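PDB 4EWG: beta-ketoacyl synthase from Burkholderia phymatum, which probably acts as a 3-oxoacyl-[acyl-carrier-protein] synthase, joining an acyl chain to a malonyl-derived unit during fatty acid elongation. Local coordinates for residues F60-W66 / M79-R83; E348-T352 / V392-N396; L233-E237 / V337-L341; I353-N359 / I407-V411; T188-G194 / A240-E246. One frame throughout, in Å; residues are numbered along the deposited sequence.

Contact 1: residues F60-W66 / M79-R83; sequences FAQPADW and MYAVR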
# COMPACT_ATOMS: atom_id res chain seq x y z
N PHE A 60 4.61 22.71 -13.84
CA PHE A 60 3.37 22.00 -13.77
C PHE A 60 2.37 23.01 -13.26
O PHE A 60 2.63 23.70 -12.30
CB PHE A 60 3.47 20.81 -12.78
CG PHE A 60 2.17 20.12 -12.53
CD1 PHE A 60 1.32 20.56 -11.51
CD2 PHE A 60 1.78 19.04 -13.30
CE1 PHE A 60 0.11 19.95 -11.29
CE2 PHE A 60 0.58 18.41 -13.07
CZ PHE A 60 -0.26 18.86 -12.07
N ALA A 61 1.24 23.10 -13.91
CA ALA A 61 0.11 23.83 -13.37
C ALA A 61 -1.12 22.96 -13.56
O ALA A 61 -1.29 22.32 -14.60
CB ALA A 61 -0.07 25.19 -14.03
N GLN A 62 -1.95 22.93 -12.52
CA GLN A 62 -3.24 22.25 -12.57
C GLN A 62 -3.98 22.70 -13.77
O GLN A 62 -3.97 23.89 -14.07
CB GLN A 62 -4.12 22.65 -11.41
CG GLN A 62 -3.59 22.23 -10.09
CD GLN A 62 -4.17 23.07 -9.01
OE1 GLN A 62 -3.43 23.64 -8.16
NE2 GLN A 62 -5.51 23.23 -9.03
N PRO A 63 -4.66 21.78 -14.44
CA PRO A 63 -5.63 22.19 -15.45
C PRO A 63 -6.63 23.14 -14.85
O PRO A 63 -7.02 22.99 -13.70
CB PRO A 63 -6.28 20.88 -15.86
CG PRO A 63 -5.18 19.89 -15.67
CD PRO A 63 -4.45 20.33 -14.44
N ALA A 64 -7.01 24.14 -15.64
CA ALA A 64 -7.93 25.19 -15.20
C ALA A 64 -9.32 24.66 -14.81
O ALA A 64 -9.96 25.19 -13.91
CB ALA A 64 -8.04 26.24 -16.32
N ASP A 65 -9.78 23.62 -15.50
CA ASP A 65 -11.12 23.11 -15.29
C ASP A 65 -11.24 22.09 -14.13
O ASP A 65 -12.28 21.46 -13.97
CB ASP A 65 -11.61 22.51 -16.61
CG ASP A 65 -10.92 21.18 -16.94
OD1 ASP A 65 -9.74 20.98 -16.55
OD2 ASP A 65 -11.58 20.33 -17.57
N TRP A 66 -10.17 21.89 -13.33
CA TRP A 66 -10.29 21.04 -12.14
C TRP A 66 -11.02 21.82 -11.11
O TRP A 66 -10.59 22.91 -10.75
CB TRP A 66 -8.94 20.60 -11.59
CG TRP A 66 -8.28 19.56 -12.43
CD1 TRP A 66 -8.69 19.10 -13.69
CD2 TRP A 66 -7.04 18.85 -12.14
NE1 TRP A 66 -7.82 18.17 -14.16
CE2 TRP A 66 -6.80 17.97 -13.28
CE3 TRP A 66 -6.11 18.85 -11.09
CZ2 TRP A 66 -5.72 17.14 -13.34
CZ3 TRP A 66 -5.01 17.99 -11.18
CH2 TRP A 66 -4.83 17.15 -12.28
N MET A 79 -1.68 15.50 -7.42
CA MET A 79 -1.97 16.25 -8.66
C MET A 79 -1.28 15.63 -9.88
O MET A 79 -1.91 15.50 -10.95
CB MET A 79 -1.61 17.71 -8.54
CG MET A 79 -2.50 18.45 -7.56
SD MET A 79 -2.36 20.23 -7.70
CE MET A 79 -0.67 20.53 -7.17
N TYR A 80 -0.03 15.22 -9.73
CA TYR A 80 0.67 14.52 -10.83
C TYR A 80 -0.09 13.23 -11.18
O TYR A 80 -0.34 12.94 -12.34
CB TYR A 80 2.07 14.13 -10.44
CG TYR A 80 3.05 15.25 -10.08
CD1 TYR A 80 2.76 16.60 -10.27
CD2 TYR A 80 4.28 14.93 -9.53
CE1 TYR A 80 3.68 17.59 -9.95
CE2 TYR A 80 5.20 15.91 -9.20
CZ TYR A 80 4.90 17.23 -9.42
OH TYR A 80 5.87 18.18 -9.08
N ALA A 81 -0.47 12.48 -10.15
CA ALA A 81 -1.11 11.18 -10.30
C ALA A 81 -2.44 11.36 -11.07
O ALA A 81 -2.70 10.63 -12.02
CB ALA A 81 -1.36 10.55 -8.94
N VAL A 82 -3.24 12.35 -10.65
CA VAL A 82 -4.52 12.62 -11.28
C VAL A 82 -4.35 13.09 -12.74
O VAL A 82 -5.04 12.62 -13.64
CB VAL A 82 -5.33 13.64 -10.48
CG1 VAL A 82 -6.57 14.07 -11.26
CG2 VAL A 82 -5.74 13.04 -9.13
N ARG A 83 -3.36 13.93 -12.99
CA ARG A 83 -3.13 14.42 -14.33
C ARG A 83 -2.70 13.28 -15.26
O ARG A 83 -3.18 13.18 -16.38
CB ARG A 83 -2.08 15.53 -14.30
CG ARG A 83 -1.75 16.10 -15.66
CD ARG A 83 -2.99 16.55 -16.39
NE ARG A 83 -2.64 17.21 -17.64
CZ ARG A 83 -3.47 17.39 -18.65
NH1 ARG A 83 -4.72 16.94 -18.58
NH2 ARG A 83 -3.06 18.02 -19.76

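Contact 2: residues E348-T352 / V392-N396; sequences EAWWT and VMSNN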
# COMPACT_ATOMS: atom_id res chain seq x y z
N GLU A 348 8.51 3.92 -16.67
CA GLU A 348 9.37 3.01 -17.42
C GLU A 348 8.59 1.96 -18.17
O GLU A 348 8.97 1.60 -19.28
CB GLU A 348 10.42 2.37 -16.50
CG GLU A 348 11.47 3.39 -16.06
CD GLU A 348 12.21 3.04 -14.78
OE1 GLU A 348 12.26 1.87 -14.43
OE2 GLU A 348 12.79 3.93 -14.16
N ALA A 349 7.47 1.50 -17.60
CA ALA A 349 6.63 0.55 -18.31
C ALA A 349 6.06 1.24 -19.57
O ALA A 349 6.14 0.72 -20.69
CB ALA A 349 5.54 0.02 -17.40
N TRP A 350 5.50 2.42 -19.36
CA TRP A 350 4.90 3.23 -20.44
C TRP A 350 5.90 3.42 -21.57
O TRP A 350 5.64 3.03 -22.71
CB TRP A 350 4.45 4.55 -19.83
CG TRP A 350 4.10 5.65 -20.79
CD1 TRP A 350 3.69 5.52 -22.09
CD2 TRP A 350 4.07 7.07 -20.51
NE1 TRP A 350 3.48 6.76 -22.65
CE2 TRP A 350 3.69 7.73 -21.74
CE3 TRP A 350 4.40 7.85 -19.42
CZ2 TRP A 350 3.59 9.08 -21.84
CZ3 TRP A 350 4.29 9.22 -19.53
CH2 TRP A 350 3.90 9.82 -20.71
N TRP A 351 7.06 4.00 -21.24
CA TRP A 351 8.08 4.30 -22.27
C TRP A 351 8.60 3.06 -22.92
O TRP A 351 8.88 3.07 -24.11
CB TRP A 351 9.20 5.12 -21.68
CG TRP A 351 8.73 6.53 -21.32
CD1 TRP A 351 7.43 7.00 -21.26
CD2 TRP A 351 9.55 7.65 -20.93
NE1 TRP A 351 7.40 8.28 -20.89
CE2 TRP A 351 8.65 8.73 -20.66
CE3 TRP A 351 10.90 7.86 -20.79
CZ2 TRP A 351 9.09 9.97 -20.26
CZ3 TRP A 351 11.35 9.12 -20.37
CH2 TRP A 351 10.46 10.15 -20.12
N THR A 352 8.74 1.96 -22.16
CA THR A 352 9.15 0.68 -22.73
C THR A 352 8.14 0.17 -23.80
O THR A 352 8.55 -0.38 -24.81
CB THR A 352 9.38 -0.39 -21.64
OG1 THR A 352 10.45 0.03 -20.83
CG2 THR A 352 9.72 -1.75 -22.22
N VAL A 392 8.93 -7.80 -24.39
CA VAL A 392 9.86 -7.03 -23.61
C VAL A 392 9.62 -7.19 -22.12
O VAL A 392 8.53 -7.56 -21.69
CB VAL A 392 9.83 -5.56 -24.02
CG1 VAL A 392 10.22 -5.45 -25.51
CG2 VAL A 392 8.45 -4.98 -23.75
N MET A 393 10.67 -6.92 -21.35
CA MET A 393 10.62 -6.99 -19.90
C MET A 393 11.06 -5.64 -19.29
O MET A 393 12.02 -5.01 -19.76
CB MET A 393 11.52 -8.12 -19.39
CG MET A 393 11.56 -8.28 -17.88
SD MET A 393 12.63 -9.65 -17.34
CE MET A 393 11.48 -11.02 -17.44
N SER A 394 10.35 -5.22 -18.23
CA SER A 394 10.76 -4.04 -17.47
C SER A 394 10.87 -4.41 -16.01
O SER A 394 9.91 -4.91 -15.41
CB SER A 394 9.78 -2.89 -17.62
OG SER A 394 10.25 -1.75 -16.90
N ASN A 395 12.05 -4.16 -15.44
CA ASN A 395 12.38 -4.57 -14.07
C ASN A 395 12.57 -3.39 -13.14
O ASN A 395 12.90 -2.28 -13.57
CB ASN A 395 13.67 -5.39 -14.07
CG ASN A 395 13.49 -6.75 -14.71
OD1 ASN A 395 12.42 -7.37 -14.58
ND2 ASN A 395 14.55 -7.23 -15.41
N ASN A 396 12.31 -3.62 -11.86
CA ASN A 396 12.48 -2.59 -10.82
C ASN A 396 12.78 -3.28 -9.53
O ASN A 396 12.21 -4.35 -9.22
CB ASN A 396 11.22 -1.72 -10.65
CG ASN A 396 10.86 -0.98 -11.91
OD1 ASN A 396 11.41 0.12 -12.20
ND2 ASN A 396 9.93 -1.54 -12.66
O HOH W 1 12.40 -0.57 -15.59

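Contact 3: residues L233-E237 / V337-L341; sequences LVVGE and VGHTL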
# COMPACT_ATOMS: atom_id res chain seq x y z
N LEU A 233 22.94 7.94 -7.89
CA LEU A 233 21.71 8.26 -8.60
C LEU A 233 21.39 9.73 -8.55
O LEU A 233 22.03 10.49 -7.83
CB LEU A 233 20.53 7.47 -8.01
CG LEU A 233 20.09 7.67 -6.55
CD1 LEU A 233 19.24 8.94 -6.32
CD2 LEU A 233 19.33 6.43 -6.07
N VAL A 234 20.41 10.13 -9.34
CA VAL A 234 19.82 11.44 -9.24
C VAL A 234 18.31 11.26 -9.14
O VAL A 234 17.69 10.56 -9.94
CB VAL A 234 20.19 12.34 -10.45
CG1 VAL A 234 19.47 13.67 -10.40
CG2 VAL A 234 21.72 12.50 -10.54
N VAL A 235 17.74 11.91 -8.14
CA VAL A 235 16.31 11.84 -7.86
C VAL A 235 15.50 12.73 -8.80
O VAL A 235 15.84 13.88 -9.03
CB VAL A 235 16.07 12.26 -6.41
CG1 VAL A 235 14.62 12.50 -6.14
CG2 VAL A 235 16.63 11.15 -5.51
N GLY A 236 14.44 12.16 -9.34
CA GLY A 236 13.49 12.87 -10.19
C GLY A 236 12.08 12.83 -9.62
O GLY A 236 11.88 12.58 -8.42
N GLU A 237 11.11 13.10 -10.49
CA GLU A 237 9.71 13.17 -10.07
C GLU A 237 8.75 12.99 -11.22
O GLU A 237 9.17 12.92 -12.40
CB GLU A 237 9.44 14.50 -9.35
CG GLU A 237 9.58 15.74 -10.22
CD GLU A 237 9.12 17.01 -9.54
OE1 GLU A 237 8.27 16.93 -8.69
OE2 GLU A 237 9.61 18.12 -9.84
N VAL A 337 15.80 10.81 -17.13
CA VAL A 337 14.89 11.45 -16.18
C VAL A 337 15.27 11.23 -14.72
O VAL A 337 14.55 11.66 -13.81
CB VAL A 337 13.42 11.00 -16.40
CG1 VAL A 337 12.99 11.39 -17.80
CG2 VAL A 337 13.24 9.51 -16.18
N GLY A 338 16.41 10.57 -14.49
CA GLY A 338 16.80 10.24 -13.13
C GLY A 338 15.96 9.09 -12.57
O GLY A 338 15.23 8.40 -13.31
N HIS A 339 16.07 8.89 -11.25
CA HIS A 339 15.28 7.91 -10.54
C HIS A 339 14.04 8.60 -10.05
O HIS A 339 14.08 9.37 -9.09
CB HIS A 339 16.07 7.36 -9.37
CG HIS A 339 15.42 6.22 -8.68
ND1 HIS A 339 14.12 5.96 -8.82
CD2 HIS A 339 15.93 5.25 -7.82
CE1 HIS A 339 13.81 4.88 -8.08
NE2 HIS A 339 14.92 4.45 -7.47
N THR A 340 12.91 8.34 -10.73
CA THR A 340 11.68 9.07 -10.48
C THR A 340 10.86 8.41 -9.33
O THR A 340 9.68 8.72 -9.15
CB THR A 340 10.83 9.16 -11.77
OG1 THR A 340 10.57 7.84 -12.27
CG2 THR A 340 11.53 10.01 -12.85
N LEU A 341 11.51 7.51 -8.59
CA LEU A 341 11.01 6.94 -7.34
C LEU A 341 9.65 6.25 -7.50
O LEU A 341 9.53 5.29 -8.27
CB LEU A 341 11.00 8.02 -6.26
CG LEU A 341 12.39 8.62 -5.96
CD1 LEU A 341 12.25 9.63 -4.83
CD2 LEU A 341 13.47 7.62 -5.67
O HOH W 2 12.50 13.27 -13.47

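Contact 4: residues I353-N359 / I407-V411; sequences IEMMKRN and IFRRV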
# COMPACT_ATOMS: atom_id res chain seq x y z
N ILE A 353 6.85 0.35 -23.56
CA ILE A 353 5.82 -0.04 -24.53
C ILE A 353 5.85 0.89 -25.76
O ILE A 353 5.73 0.42 -26.89
CB ILE A 353 4.42 -0.03 -23.92
CG1 ILE A 353 4.27 -1.13 -22.87
CG2 ILE A 353 3.37 -0.28 -24.99
CD1 ILE A 353 3.03 -0.97 -22.04
N GLU A 354 6.07 2.17 -25.54
CA GLU A 354 6.20 3.12 -26.63
C GLU A 354 7.40 2.78 -27.52
O GLU A 354 7.31 2.82 -28.74
CB GLU A 354 6.36 4.55 -26.11
CG GLU A 354 5.21 5.04 -25.26
CD GLU A 354 4.01 5.53 -26.05
OE1 GLU A 354 3.73 5.00 -27.14
OE2 GLU A 354 3.34 6.47 -25.55
N MET A 355 8.52 2.42 -26.89
CA MET A 355 9.69 2.05 -27.63
C MET A 355 9.46 0.75 -28.39
O MET A 355 9.80 0.64 -29.57
CB MET A 355 10.86 1.93 -26.69
CG MET A 355 11.29 3.27 -26.13
SD MET A 355 12.84 3.20 -25.23
CE MET A 355 12.37 2.13 -23.87
N MET A 356 8.85 -0.23 -27.73
CA MET A 356 8.53 -1.50 -28.37
C MET A 356 7.67 -1.31 -29.59
O MET A 356 7.94 -1.92 -30.60
CB MET A 356 7.81 -2.47 -27.41
CG MET A 356 7.28 -3.73 -28.08
SD MET A 356 6.73 -5.00 -26.94
CE MET A 356 5.11 -4.44 -26.45
N LYS A 357 6.64 -0.46 -29.50
CA LYS A 357 5.75 -0.22 -30.66
C LYS A 357 6.49 0.33 -31.84
O LYS A 357 6.08 0.12 -32.98
CB LYS A 357 4.63 0.75 -30.33
CG LYS A 357 3.48 0.15 -29.53
CD LYS A 357 2.61 1.23 -28.90
CE LYS A 357 1.62 1.83 -29.89
NZ LYS A 357 1.07 3.15 -29.41
N ARG A 358 7.59 1.03 -31.60
CA ARG A 358 8.29 1.71 -32.68
C ARG A 358 9.60 1.08 -33.08
O ARG A 358 10.32 1.64 -33.91
CB ARG A 358 8.49 3.16 -32.28
CG ARG A 358 7.17 3.84 -32.04
CD ARG A 358 7.35 5.26 -31.55
NE ARG A 358 6.06 5.95 -31.47
CZ ARG A 358 5.12 5.73 -30.55
NH1 ARG A 358 5.27 4.81 -29.58
NH2 ARG A 358 4.02 6.44 -30.58
N ASN A 359 9.90 -0.10 -32.56
CA ASN A 359 11.19 -0.77 -32.85
C ASN A 359 12.43 0.07 -32.58
O ASN A 359 13.47 -0.06 -33.27
CB ASN A 359 11.22 -1.25 -34.32
CG ASN A 359 10.20 -2.34 -34.59
OD1 ASN A 359 9.70 -2.99 -33.68
ND2 ASN A 359 9.90 -2.55 -35.86
N ILE A 407 6.40 -8.43 -17.87
CA ILE A 407 6.54 -8.80 -19.26
C ILE A 407 5.33 -8.32 -20.11
O ILE A 407 4.16 -8.66 -19.83
CB ILE A 407 6.71 -10.33 -19.44
CG1 ILE A 407 7.97 -10.81 -18.70
CG2 ILE A 407 6.83 -10.67 -20.94
CD1 ILE A 407 8.17 -12.33 -18.65
N PHE A 408 5.65 -7.55 -21.18
CA PHE A 408 4.66 -7.05 -22.11
C PHE A 408 4.81 -7.76 -23.48
O PHE A 408 5.92 -7.95 -24.00
CB PHE A 408 4.83 -5.54 -22.30
CG PHE A 408 4.74 -4.77 -21.03
CD1 PHE A 408 3.57 -4.76 -20.31
CD2 PHE A 408 5.83 -4.09 -20.54
CE1 PHE A 408 3.47 -4.07 -19.11
CE2 PHE A 408 5.75 -3.39 -19.34
CZ PHE A 408 4.57 -3.38 -18.63
N ARG A 409 3.68 -8.14 -24.05
CA ARG A 409 3.66 -8.78 -25.35
C ARG A 409 3.34 -7.75 -26.43
O ARG A 409 2.46 -6.89 -26.27
CB ARG A 409 2.65 -9.92 -25.38
CG ARG A 409 2.39 -10.39 -26.79
CD ARG A 409 1.57 -11.64 -26.91
NE ARG A 409 1.89 -12.20 -28.20
CZ ARG A 409 1.54 -13.41 -28.60
NH1 ARG A 409 0.79 -14.20 -27.83
NH2 ARG A 409 1.92 -13.84 -29.79
N ARG A 410 4.07 -7.83 -27.54
CA ARG A 410 3.83 -6.95 -28.70
C ARG A 410 2.43 -7.17 -29.19
O ARG A 410 1.93 -8.27 -29.17
CB ARG A 410 4.84 -7.28 -29.82
CG ARG A 410 4.85 -6.30 -31.00
CD ARG A 410 5.53 -4.99 -30.66
NE ARG A 410 5.69 -4.13 -31.83
CZ ARG A 410 6.74 -4.14 -32.67
NH1 ARG A 410 7.78 -4.97 -32.52
NH2 ARG A 410 6.75 -3.30 -33.70
N VAL A 411 1.78 -6.10 -29.59
CA VAL A 411 0.51 -6.19 -30.31
C VAL A 411 0.75 -5.43 -31.60
O VAL A 411 0.82 -4.19 -31.60
CB VAL A 411 -0.66 -5.57 -29.56
CG1 VAL A 411 -1.85 -5.36 -30.54
CG2 VAL A 411 -1.02 -6.45 -28.34

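Contact 5: residues T188-G194 / A240-E246; sequences TLMLAGG and ATLVLEE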
# COMPACT_ATOMS: atom_id res chain seq x y z
N THR A 188 -13.04 -5.16 -14.22
CA THR A 188 -12.96 -5.14 -15.68
C THR A 188 -11.86 -4.21 -16.14
O THR A 188 -11.22 -4.46 -17.14
CB THR A 188 -14.27 -4.64 -16.30
OG1 THR A 188 -15.34 -5.50 -15.93
CG2 THR A 188 -14.17 -4.62 -17.81
N LEU A 189 -11.66 -3.13 -15.40
CA LEU A 189 -10.68 -2.12 -15.72
C LEU A 189 -9.95 -1.70 -14.48
O LEU A 189 -10.48 -1.81 -13.39
CB LEU A 189 -11.38 -0.89 -16.32
CG LEU A 189 -11.96 -1.12 -17.71
CD1 LEU A 189 -13.49 -0.83 -17.75
CD2 LEU A 189 -11.16 -0.35 -18.76
N MET A 190 -8.74 -1.19 -14.65
CA MET A 190 -7.94 -0.63 -13.55
C MET A 190 -7.10 0.51 -14.09
O MET A 190 -6.51 0.40 -15.18
CB MET A 190 -6.99 -1.68 -12.93
CG MET A 190 -7.65 -2.81 -12.15
SD MET A 190 -8.49 -2.30 -10.63
CE MET A 190 -7.15 -2.17 -9.42
N LEU A 191 -7.07 1.61 -13.34
CA LEU A 191 -5.99 2.59 -13.47
C LEU A 191 -4.84 2.08 -12.59
O LEU A 191 -5.04 1.76 -11.43
CB LEU A 191 -6.44 3.95 -12.99
CG LEU A 191 -7.63 4.54 -13.79
CD1 LEU A 191 -8.00 5.87 -13.19
CD2 LEU A 191 -7.33 4.66 -15.30
N ALA A 192 -3.65 1.98 -13.17
CA ALA A 192 -2.49 1.55 -12.41
C ALA A 192 -1.33 2.49 -12.69
O ALA A 192 -1.03 2.77 -13.84
CB ALA A 192 -2.11 0.12 -12.74
N GLY A 193 -0.68 2.96 -11.64
CA GLY A 193 0.44 3.83 -11.81
C GLY A 193 1.20 4.11 -10.54
O GLY A 193 1.00 3.45 -9.50
N GLY A 194 2.10 5.07 -10.66
CA GLY A 194 2.90 5.53 -9.55
C GLY A 194 3.25 6.97 -9.74
O GLY A 194 3.23 7.48 -10.87
N ALA A 240 2.94 8.45 -13.86
CA ALA A 240 2.57 7.73 -15.08
C ALA A 240 1.43 6.76 -14.72
O ALA A 240 1.43 6.17 -13.63
CB ALA A 240 3.78 6.99 -15.69
N THR A 241 0.45 6.67 -15.61
CA THR A 241 -0.67 5.81 -15.41
C THR A 241 -0.88 4.97 -16.67
O THR A 241 -0.85 5.50 -17.81
CB THR A 241 -1.96 6.61 -15.17
OG1 THR A 241 -1.81 7.48 -14.03
CG2 THR A 241 -3.16 5.66 -14.91
N LEU A 242 -1.15 3.68 -16.47
CA LEU A 242 -1.65 2.83 -17.54
C LEU A 242 -3.11 2.44 -17.26
O LEU A 242 -3.51 2.20 -16.09
CB LEU A 242 -0.82 1.57 -17.70
CG LEU A 242 0.68 1.70 -17.86
CD1 LEU A 242 1.29 0.29 -17.84
CD2 LEU A 242 0.96 2.40 -19.17
N VAL A 243 -3.91 2.41 -18.33
CA VAL A 243 -5.26 1.86 -18.26
C VAL A 243 -5.15 0.36 -18.66
O VAL A 243 -4.81 0.03 -19.79
CB VAL A 243 -6.25 2.59 -19.19
CG1 VAL A 243 -7.59 1.89 -19.15
CG2 VAL A 243 -6.38 4.07 -18.82
N LEU A 244 -5.41 -0.51 -17.73
CA LEU A 244 -5.43 -1.94 -17.99
C LEU A 244 -6.87 -2.32 -18.18
O LEU A 244 -7.76 -1.75 -17.53
CB LEU A 244 -4.86 -2.74 -16.80
CG LEU A 244 -3.35 -2.90 -16.61
CD1 LEU A 244 -2.68 -1.53 -16.58
CD2 LEU A 244 -3.07 -3.66 -15.30
N GLU A 245 -7.10 -3.29 -19.05
CA GLU A 245 -8.47 -3.60 -19.43
C GLU A 245 -8.58 -5.06 -19.83
O GLU A 245 -7.71 -5.58 -20.53
CB GLU A 245 -8.86 -2.70 -20.57
CG GLU A 245 -10.29 -2.87 -21.05
CD GLU A 245 -10.74 -1.75 -21.99
OE1 GLU A 245 -9.94 -0.81 -22.27
OE2 GLU A 245 -11.90 -1.81 -22.45
N GLU A 246 -9.64 -5.71 -19.38
CA GLU A 246 -9.88 -7.09 -19.77
C GLU A 246 -10.00 -7.15 -21.31
O GLU A 246 -10.58 -6.27 -21.92
CB GLU A 246 -11.12 -7.65 -19.08
CG GLU A 246 -11.38 -9.12 -19.33
CD GLU A 246 -12.15 -9.41 -20.59
OE1 GLU A 246 -13.03 -8.62 -20.96
OE2 GLU A 246 -11.85 -10.44 -21.25

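Contact 1: residues F60-W66 / M79-R83
The irregular chain 60-66 passes over helical residues 79-83, with the CA atoms of Q62 and M79 7.3 Å apart and those of F60 and Y80 at 8.5 Å, before a type I turn from P63 to W66 brings the second aromatic residue back. F60 and Y80 form a T-shaped pair: the edge of Y80 faces the ring of F60, with centroids 5.1 Å apart and planes at 67°. F60 reaches this position with CG anti to its backbone N (chi1 173°), while R83 CB meets its ring edge. W66 is held between two apolar groups. P63 CD lies 3.5 Å above one face, and V82 CG1 covers the opposite one, 4.1 Å from the centroid of the W66 six-membered ring. M79 O and R83 N approach the W66 edge instead, M79 O coming to 3.6 Å from W66 CH2. Q62 CG rests on M79 SD at 3.4 Å. The link is therefore apolar and aromatic, while the polar ends find partners beyond the two segments: W66 NE1 and R83 NH1 share the E86 carboxylate, and Y80 OH binds R76 and E237. Such aromatic packing fastens a connecting loop to helix 76-92, which packs on strands 189-196 and 238-246 of the ketosynthase core.

Contact 2: residues E348-T352 / V392-N396
T352 and V392 meet through one methyl each, T352 CG2 lying 3.8 Å from V392 CG2 where the two side chains lie alongside each other, running opposite ways. The backbones behind them run nearly antiparallel, helix axis against strand axis at 161°, with a closest approach of 8.9 Å. The torsions sort the branches of T352 by polarity. With chi1 at -64°, OG1 sits beside the residue's own backbone N and donates to E348 O at 2.7 Å, whereas CG2 is anti to that N and turns to the strand. T352 N binds E348 O as well, from the opposite face of the carbonyl plane, so two donors grip this oxygen and the threonine hydroxyl is satisfied within its helix. V392 presents CG2 from the crowded position between its backbone N and carbonyl carbon.

Toward S394 and N396 the contact becomes polar and includes a water. E348 extends beyond CG (chi2 158°) and carries OE1 to this buried water at 2.7 Å. The water also lies 2.8 Å from S394 OG and 2.7 Å from N395 O, thus tying the helical carboxylate to strand backbone and side chain together. The second oxygen, E348 OE2, has a salt bridge to K334. A349 leaves room for close approach, its CA 6.2 Å from S394 CA, and touches I175 of helix 170-183. A buried helix lying between sheet layers is the central feature of the layered thiolase fold, and here helix 344-358 packs on strand 391-398.

Contact 3: residues L233-E237 / V337-L341
The H339 imidazole meets L233 at its edge, where L233 CD2 comes in near the ring plane, 4.0 Å from H339 CD2. L341 CD2 covers one face, 3.6 Å above the plane and over the ring centre, and H305 makes an edge-to-face pair with the same ring. L341 N also donates to H339 ND1 at 3.0 Å, from a position tilted 32° out of the ring plane. One neighbouring residue thus both covers the imidazole and fixes its rotation; the ring is set there by a chi1 of -172°, with CG anti to the backbone N.

The backbones join in a single bridge between V235 and H339. H339 N donates to V234 O at 2.7 Å, nearly along the C=O axis, while G236 N reaches H339 O at 2.8 Å from well above the carbonyl plane, 56° out of it. Two glycines allow this closeness: G338 CA, in a residue whose positive phi itself suits glycine, lies 3.3 Å from V234 O, and G236 CA faces V337 O at 4.0 Å with no side chain between. Beside the bridge, V235 CG1 packs on L341 CD1 at 3.9 Å, and a water donates to V337 O and receives a weak bond from E237 N. The bridge ties the H339 backbone to the 233-237 loop; G338 and H339 belong to the Gly-His motif of elongating ketosynthases, and H339 and H305 probably correspond to the paired histidines of that family's active site.

Contact 4: residues I353-N359 / I407-V411
A Schellman motif at N359 closes helix 344-358, and R410, near the end of strand 402-409, lays its guanidinium against that helix end. M356 O stands over the middle of the guanidinium, 3.2 Å above its plane. Such a placement is probably favourable electrostatically but makes no hydrogen bond, since the angle at R410 NE is poor. N359 OD1 accepts two weak bonds, from R410 NH1 and R410 NH2, each 3.0 Å long and bent to about 122°; the amide and guanidinium planes stand 81° apart, so the pairing is not a coplanar, two-pronged one. A bend in the arginine chain at chi2 swings the group to the helix, where D388 and A389 O supply stronger partners for R410 NH1.

M356 and R410 overlap head to tail along their aliphatic parts, with M356 CG 3.4 Å from R410 CD. M356 CE then reaches the strand backbone, 3.6 Å from R409 O. Deeper in, I353 CD1 sits almost squarely over the F408 ring, 4.2 Å from its centroid and only 7° off the normal, a CH-pi contact. Away from the strand, E354 OE1 makes a salt bridge to R358 NH1 at 2.9 Å, and R358 NH1 also binds E354 O.

The axes of 353-358 and 407-409 approach to 10.2 Å and run in broadly the same direction. F408 bonds through its backbone to V392 of strand 391-398, I353 and F408 both touch I10 of strand 8-16, and I353 further meets A259 of strand 259-268.

Contact 5: residues T188-G194 / A240-E246
G193 and T241 form a close, non-hydrogen-bonded pair one step in from the G194-A240 end of these antiparallel strands: their CA atoms are 4.3 Å apart, and G193, with no side chain to keep A240 O away, makes a CH...O contact from its CA to that oxygen at 3.1 Å. Seven backbone hydrogen bonds join the strands, among them L242 N to A192 O at 2.8 Å. On one face L191 CD2 and V243 CG2 lie side by side at 3.7 Å. On the other, A192 CB meets L244 CD1 at 4.2 Å.

The contrast at T188 and E246 is one of exposure. Both are partly exposed, and their side chains meet only at 4.5 Å, T188 CG2 to E246 CB, though E246 N to T188 O still joins the strands. Just inside, E245 runs extended beside L189 (chi1 -178°), with E245 CG 3.5 Å from L189 CD2; its carboxylate pairs with R253 and binds T11 and H249. E246 N-caps helix 247-252. The E245-E246 end adjoins H249, a calcium ligand seen in a crystal of the protein, though unoccupied in this chain. Layered alpha-beta-alpha-beta-alpha architecture characterises the thiolase fold; this pair, with helix 76-92 on the L191/T241/V243 face and helix 170-183 on the M190/A192 face, belongs to its N-terminal half.

Contacts 2, 3 and 5 are buried, whereas contacts 1 and 4 reach partly to the surface. Contacts 2 and 4 use successive parts of helix 344-358 against adjacent strands 391-398 and 402-409: the first holds a buried water and a carboxylate, the second an arginine at the helix end. Contact 5 lies in the part of the layered core formed by strands 189-196 and 238-246, on the other side of helix 344-358, where W350 of contact 2 packs on A240; its chemistry is mainly backbone pairing. Contact 3 joins two loops through backbone bonds and leads straight on into strand 238-246. Contact 1, aromatic and apolar, meets contact 3 through Y80 OH and E237 OE1, and contact 5 through A81 and T241.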